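Local structure of LipS lipolytic enzyme (Unidentified, 4FBL) at residues 67-72 with 269-274; 134-139 with 207-212. The protein is a thermostable lipolytic enzyme of the alpha/beta-hydrolase fold that probably hydrolyses ester bonds of lipids. One frame throughout, in Å; residues are numbered along the deposited sequence.

Interaction 1. Residues 67-72 with 269-274; sequences MRFLAE and LILERS
Apolar packing between Leu70 and Leu271 forms the centre of this contact, where helices 68-76 and 267-279, on the same face of the alpha/beta-hydrolase sheet, run side by side in the same general sense, their local axes 10.0 Å apart and inclined by 30°. The two leucines slide past each other in opposite directions, their flexible branches filling in between the helices. Leu70 CD1 lies 3.7 Å from the backbone CA of Leu271 and 3.8 Å from Leu271 CD1. With CG anti to the backbone N (chi1 -158°), the branch of Leu70 is carried towards Leu271 although its CB does not point there. The same methyl meets the beta-branch of Ile270, CD1 to CG2 at 4.1 Å, and Ile151 of strand 147-151 in the central sheet touches both Leu70 and Ile270.

Phe69 supplies the aromatic part. Its side chain crosses that of Leu271 at about a right angle, bringing CE2 within 3.7 Å of Leu271 CD2, while Lys267 makes a cation-pi contact with the ring. Cutting Leu271 back to an alanine is likely to leave Leu70 CD1 and the CE2 and CZ atoms of Phe69 without their partner methyls.

Polar bonding stays within one helix. Serine suits its place because Ser274 OG can bond back to Ile270 O, at 2.7 Å, on the opposite face of the carbonyl plane from Ser274 N. No hydrogen bond joins the segments, which implies that adhesion rests on apolar contact, buried at Leu70 and Ile270 and more open at Phe69 and Leu271.

Interaction 2. Residues 134-139 with 207-212; sequences TVWAAG and GAVAEM
Helix 129-140, which follows the probable nucleophile elbow of the alpha/beta-hydrolase fold, packs here against helix 200-213 in a wholly buried contact. The local axes approach to 8.3 Å and cross at 44°, a close spacing made possible by the small side chain of Ala210. Its backbone comes nearest to that of Trp136, CA to CA 4.5 Å, and its CB settles against the other helix, 4.0 Å from Val135 CG1 and 4.1 Å from Trp136 N. Val135 CG1 also rests 3.6 Å from the carbonyl oxygen Ala210 O, a van der Waals contact. Val135 suits this place because its beta-branch is compact and apolar; CG1 stands anti to the backbone N (chi1 174°), from where it meets both the CB and the O of Ala210.

Trp136 and Val209 make the second patch. They lie side by side and point the same way, with Val209 CG1 at the edge of the indole, near its plane, 3.6 Å from Trp136 CD1. The broad indole can serve several neighbours at once, packing also on Ile108 and Val109 of helix 101-118. Trp136 touches Phe167 and Val209 touches Ala166 of the second subunit, so this patch is part of the subunit interface. The unit of strand 121-127, probable nucleophile elbow and helix 129-140 is typical of alpha/beta hydrolases; here helix 200-213, from the stretch between strands 147-151 and 221-226, covers its helix.

After strands 45-47 and 52-57 the chain forms helix 68-76, whose partner arrives only near the C terminus in helix 267-279; interaction 1 thus closes a loop of 196 intervening residues. Interaction 2 falls entirely within that span: helix 129-140, entered from strand 121-127, meets helix 200-213 after 67 residues. The smaller loop is therefore enclosed by the larger, and the two do not cross. The centres of interactions 1 and 2 are about 22 Å apart, on opposite sides of the chain's centre, and their atoms do not touch. Interaction 1 ties early and late helices together over the central sheet, whereas interaction 2 joins a helix packed on that sheet to one bordering the second subunit.

Interaction 1. Residues 67-72 with 269-274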
loop_
_atom_site.group_PDB
_atom_site.type_symbol
_atom_site.label_atom_id
_atom_site.label_comp_id
_atom_site.label_asym_id
_atom_site.label_seq_id
_atom_site.Cartn_x
_atom_site.Cartn_y
_atom_site.Cartn_z
ATOM N N MET C 67 -20.431 -12.779 6.901
ATOM C CA MET C 67 -20.229 -13.807 5.863
ATOM C C MET C 67 -21.038 -15.107 6.221
ATOM O O MET C 67 -20.989 -16.097 5.471
ATOM C CB MET C 67 -18.748 -14.196 5.760
ATOM C CG MET C 67 -17.726 -13.015 5.674
ATOM S SD MET C 67 -18.162 -11.981 4.276
ATOM C CE MET C 67 -17.880 -12.825 2.758
ATOM N N ARG C 68 -21.728 -15.128 7.376
ATOM C CA ARG C 68 -22.362 -16.356 7.893
ATOM C C ARG C 68 -23.436 -16.979 6.954
ATOM O O ARG C 68 -23.390 -18.181 6.654
ATOM C CB ARG C 68 -22.922 -16.090 9.305
ATOM C CG ARG C 68 -23.065 -17.392 10.144
ATOM C CD ARG C 68 -23.280 -17.142 11.678
ATOM N NE ARG C 68 -21.978 -17.293 12.368
ATOM C CZ ARG C 68 -21.238 -18.418 12.351
ATOM N NH1 ARG C 68 -21.674 -19.498 11.683
ATOM N NH2 ARG C 68 -20.077 -18.503 13.009
ATOM N N PHE C 69 -24.334 -16.171 6.434
ATOM C CA PHE C 69 -25.320 -16.599 5.421
ATOM C C PHE C 69 -24.660 -17.338 4.226
ATOM O O PHE C 69 -25.194 -18.372 3.731
ATOM C CB PHE C 69 -26.223 -15.460 4.944
ATOM C CG PHE C 69 -27.217 -15.860 3.845
ATOM C CD1 PHE C 69 -28.489 -16.418 4.161
ATOM C CD2 PHE C 69 -26.902 -15.692 2.497
ATOM C CE1 PHE C 69 -29.412 -16.831 3.110
ATOM C CE2 PHE C 69 -27.778 -16.103 1.465
ATOM C CZ PHE C 69 -29.079 -16.657 1.784
ATOM N N LEU C 70 -23.511 -16.840 3.752
ATOM C CA LEU C 70 -22.893 -17.403 2.611
ATOM C C LEU C 70 -22.222 -18.677 2.974
ATOM O O LEU C 70 -22.287 -19.663 2.227
ATOM C CB LEU C 70 -21.843 -16.410 2.079
ATOM C CG LEU C 70 -21.356 -16.449 0.666
ATOM C CD1 LEU C 70 -22.511 -16.654 -0.312
ATOM C CD2 LEU C 70 -20.597 -15.100 0.348
ATOM N N ALA C 71 -21.522 -18.627 4.105
ATOM C CA ALA C 71 -20.723 -19.712 4.553
ATOM C C ALA C 71 -21.615 -20.907 4.872
ATOM O O ALA C 71 -21.221 -22.035 4.575
ATOM C CB ALA C 71 -19.987 -19.331 5.845
ATOM N N GLU C 72 -22.729 -20.671 5.574
ATOM C CA GLU C 72 -23.673 -21.777 5.892
ATOM C C GLU C 72 -24.233 -22.391 4.607
ATOM O O GLU C 72 -24.358 -23.609 4.524
ATOM C CB GLU C 72 -24.938 -21.282 6.588
ATOM C CG GLU C 72 -24.766 -20.305 7.652
ATOM C CD GLU C 72 -24.721 -20.956 8.986
ATOM O OE1 GLU C 72 -24.060 -22.027 9.035
ATOM O OE2 GLU C 72 -25.306 -20.376 9.951
ATOM N N LEU C 269 -28.958 -14.160 -4.577
ATOM C CA LEU C 269 -28.284 -14.174 -5.894
ATOM C C LEU C 269 -26.762 -14.471 -5.772
ATOM O O LEU C 269 -26.207 -15.336 -6.499
ATOM C CB LEU C 269 -28.506 -12.827 -6.579
ATOM C CG LEU C 269 -27.786 -12.638 -7.944
ATOM C CD1 LEU C 269 -28.363 -13.543 -9.012
ATOM C CD2 LEU C 269 -27.955 -11.211 -8.412
ATOM N N ILE C 270 -26.112 -13.852 -4.772
ATOM C CA ILE C 270 -24.654 -14.049 -4.584
ATOM C C ILE C 270 -24.441 -15.555 -4.200
ATOM O O ILE C 270 -23.540 -16.182 -4.710
ATOM C CB ILE C 270 -24.073 -13.134 -3.422
ATOM C CG1 ILE C 270 -24.123 -11.659 -3.818
ATOM C CG2 ILE C 270 -22.591 -13.559 -3.072
ATOM C CD1 ILE C 270 -23.906 -10.690 -2.598
ATOM N N LEU C 271 -25.256 -16.108 -3.301
ATOM C CA LEU C 271 -25.022 -17.512 -2.852
ATOM C C LEU C 271 -25.267 -18.415 -4.017
ATOM O O LEU C 271 -24.494 -19.371 -4.293
ATOM C CB LEU C 271 -25.998 -17.869 -1.714
ATOM C CG LEU C 271 -25.988 -19.289 -1.186
ATOM C CD1 LEU C 271 -24.573 -19.801 -0.795
ATOM C CD2 LEU C 271 -26.974 -19.428 -0.057
ATOM N N GLU C 272 -26.412 -18.170 -4.671
ATOM C CA GLU C 272 -26.786 -19.065 -5.837
ATOM C C GLU C 272 -25.715 -19.063 -6.936
ATOM O O GLU C 272 -25.270 -20.105 -7.413
ATOM C CB GLU C 272 -28.175 -18.699 -6.435
ATOM C CG GLU C 272 -28.727 -19.764 -7.390
ATOM C CD GLU C 272 -28.023 -19.821 -8.804
ATOM O OE1 GLU C 272 -27.578 -18.750 -9.336
ATOM O OE2 GLU C 272 -27.920 -20.963 -9.386
ATOM N N ARG C 273 -25.314 -17.881 -7.390
ATOM C CA ARG C 273 -24.283 -17.809 -8.469
ATOM C C ARG C 273 -22.909 -18.290 -7.982
ATOM O O ARG C 273 -22.167 -18.790 -8.749
ATOM C CB ARG C 273 -24.181 -16.376 -9.036
ATOM C CG ARG C 273 -25.484 -15.923 -9.557
ATOM C CD ARG C 273 -25.746 -16.395 -11.000
ATOM N NE ARG C 273 -25.596 -15.216 -11.869
ATOM C CZ ARG C 273 -26.611 -14.583 -12.491
ATOM N NH1 ARG C 273 -27.883 -15.032 -12.453
ATOM N NH2 ARG C 273 -26.361 -13.502 -13.170
ATOM N N SER C 274 -22.555 -18.099 -6.711
ATOM C CA SER C 274 -21.270 -18.575 -6.194
ATOM C C SER C 274 -21.316 -20.090 -6.164
ATOM O O SER C 274 -20.349 -20.721 -6.549
ATOM C CB SER C 274 -20.919 -18.055 -4.769
ATOM O OG SER C 274 -20.878 -16.599 -4.811
#

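Interaction 2. Residues 134-139 with 207-212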
loop_
_atom_site.group_PDB
_atom_site.type_symbol
_atom_site.label_atom_id
_atom_site.label_comp_id
_atom_site.label_asym_id
_atom_site.label_seq_id
_atom_site.Cartn_x
_atom_site.Cartn_y
_atom_site.Cartn_z
ATOM N N THR C 134 -8.646 -12.262 -1.156
ATOM C CA THR C 134 -8.989 -13.315 -2.089
ATOM C C THR C 134 -8.092 -13.089 -3.352
ATOM O O THR C 134 -7.437 -14.041 -3.848
ATOM C CB THR C 134 -10.476 -13.200 -2.457
ATOM O OG1 THR C 134 -11.271 -13.506 -1.319
ATOM C CG2 THR C 134 -10.879 -14.125 -3.584
ATOM N N VAL C 135 -8.047 -11.839 -3.850
ATOM C CA VAL C 135 -7.169 -11.474 -4.970
ATOM C C VAL C 135 -5.719 -11.693 -4.572
ATOM O O VAL C 135 -4.971 -12.234 -5.342
ATOM C CB VAL C 135 -7.376 -10.059 -5.453
ATOM C CG1 VAL C 135 -6.292 -9.698 -6.549
ATOM C CG2 VAL C 135 -8.764 -9.931 -6.063
ATOM N N TRP C 136 -5.324 -11.321 -3.369
ATOM C CA TRP C 136 -3.944 -11.515 -2.956
ATOM C C TRP C 136 -3.612 -12.995 -2.966
ATOM O O TRP C 136 -2.487 -13.369 -3.406
ATOM C CB TRP C 136 -3.677 -10.943 -1.530
ATOM C CG TRP C 136 -2.388 -11.386 -0.986
ATOM C CD1 TRP C 136 -1.116 -10.817 -1.207
ATOM C CD2 TRP C 136 -2.180 -12.481 -0.087
ATOM N NE1 TRP C 136 -0.148 -11.548 -0.546
ATOM C CE2 TRP C 136 -0.761 -12.562 0.166
ATOM C CE3 TRP C 136 -3.043 -13.393 0.536
ATOM C CZ2 TRP C 136 -0.180 -13.566 0.985
ATOM C CZ3 TRP C 136 -2.470 -14.393 1.354
ATOM C CH2 TRP C 136 -1.038 -14.454 1.584
ATOM N N ALA C 137 -4.507 -13.853 -2.440
ATOM C CA ALA C 137 -4.062 -15.280 -2.332
ATOM C C ALA C 137 -4.014 -15.973 -3.729
ATOM O O ALA C 137 -3.116 -16.781 -3.961
ATOM C CB ALA C 137 -4.989 -16.086 -1.377
ATOM N N ALA C 138 -4.914 -15.631 -4.649
ATOM C CA ALA C 138 -4.910 -16.179 -5.986
ATOM C C ALA C 138 -3.691 -15.698 -6.838
ATOM O O ALA C 138 -3.277 -16.416 -7.775
ATOM C CB ALA C 138 -6.235 -15.863 -6.736
ATOM N N GLY C 139 -3.145 -14.504 -6.512
ATOM C CA GLY C 139 -1.924 -13.951 -7.160
ATOM C C GLY C 139 -0.636 -14.481 -6.521
ATOM O O GLY C 139 0.406 -14.718 -7.196
ATOM N N GLY C 207 -4.668 -3.734 0.044
ATOM C CA GLY C 207 -5.250 -3.396 -1.216
ATOM C C GLY C 207 -4.194 -3.160 -2.312
ATOM O O GLY C 207 -4.332 -3.583 -3.502
ATOM N N ALA C 208 -3.141 -2.447 -1.952
ATOM C CA ALA C 208 -2.064 -2.201 -2.964
ATOM C C ALA C 208 -1.277 -3.480 -3.437
ATOM O O ALA C 208 -0.941 -3.623 -4.624
ATOM C CB ALA C 208 -1.094 -1.174 -2.429
ATOM N N VAL C 209 -0.971 -4.375 -2.499
ATOM C CA VAL C 209 -0.261 -5.599 -2.847
ATOM C C VAL C 209 -1.157 -6.404 -3.793
ATOM O O VAL C 209 -0.706 -6.865 -4.853
ATOM C CB VAL C 209 0.201 -6.397 -1.622
ATOM C CG1 VAL C 209 0.702 -7.844 -2.059
ATOM C CG2 VAL C 209 1.331 -5.595 -0.876
ATOM N N ALA C 210 -2.461 -6.490 -3.479
ATOM C CA ALA C 210 -3.405 -7.225 -4.361
ATOM C C ALA C 210 -3.494 -6.657 -5.704
ATOM O O ALA C 210 -3.508 -7.441 -6.730
ATOM C CB ALA C 210 -4.876 -7.283 -3.738
ATOM N N GLU C 211 -3.691 -5.320 -5.759
ATOM C CA GLU C 211 -3.686 -4.679 -7.047
ATOM C C GLU C 211 -2.419 -5.018 -7.889
ATOM O O GLU C 211 -2.512 -5.242 -9.107
ATOM C CB GLU C 211 -3.794 -3.151 -6.915
ATOM C CG GLU C 211 -4.067 -2.566 -8.343
ATOM C CD GLU C 211 -4.235 -0.977 -8.355
ATOM O OE1 GLU C 211 -4.345 -0.368 -7.307
ATOM O OE2 GLU C 211 -4.295 -0.355 -9.422
ATOM N N MET C 212 -1.244 -4.940 -7.279
ATOM C CA MET C 212 0.015 -5.197 -8.022
ATOM C C MET C 212 0.173 -6.702 -8.489
ATOM O O MET C 212 0.794 -6.993 -9.533
ATOM C CB MET C 212 1.199 -4.803 -7.126
ATOM C CG MET C 212 2.516 -4.531 -7.973
ATOM S SD MET C 212 3.925 -3.986 -7.016
ATOM C CE MET C 212 3.171 -2.584 -6.065
#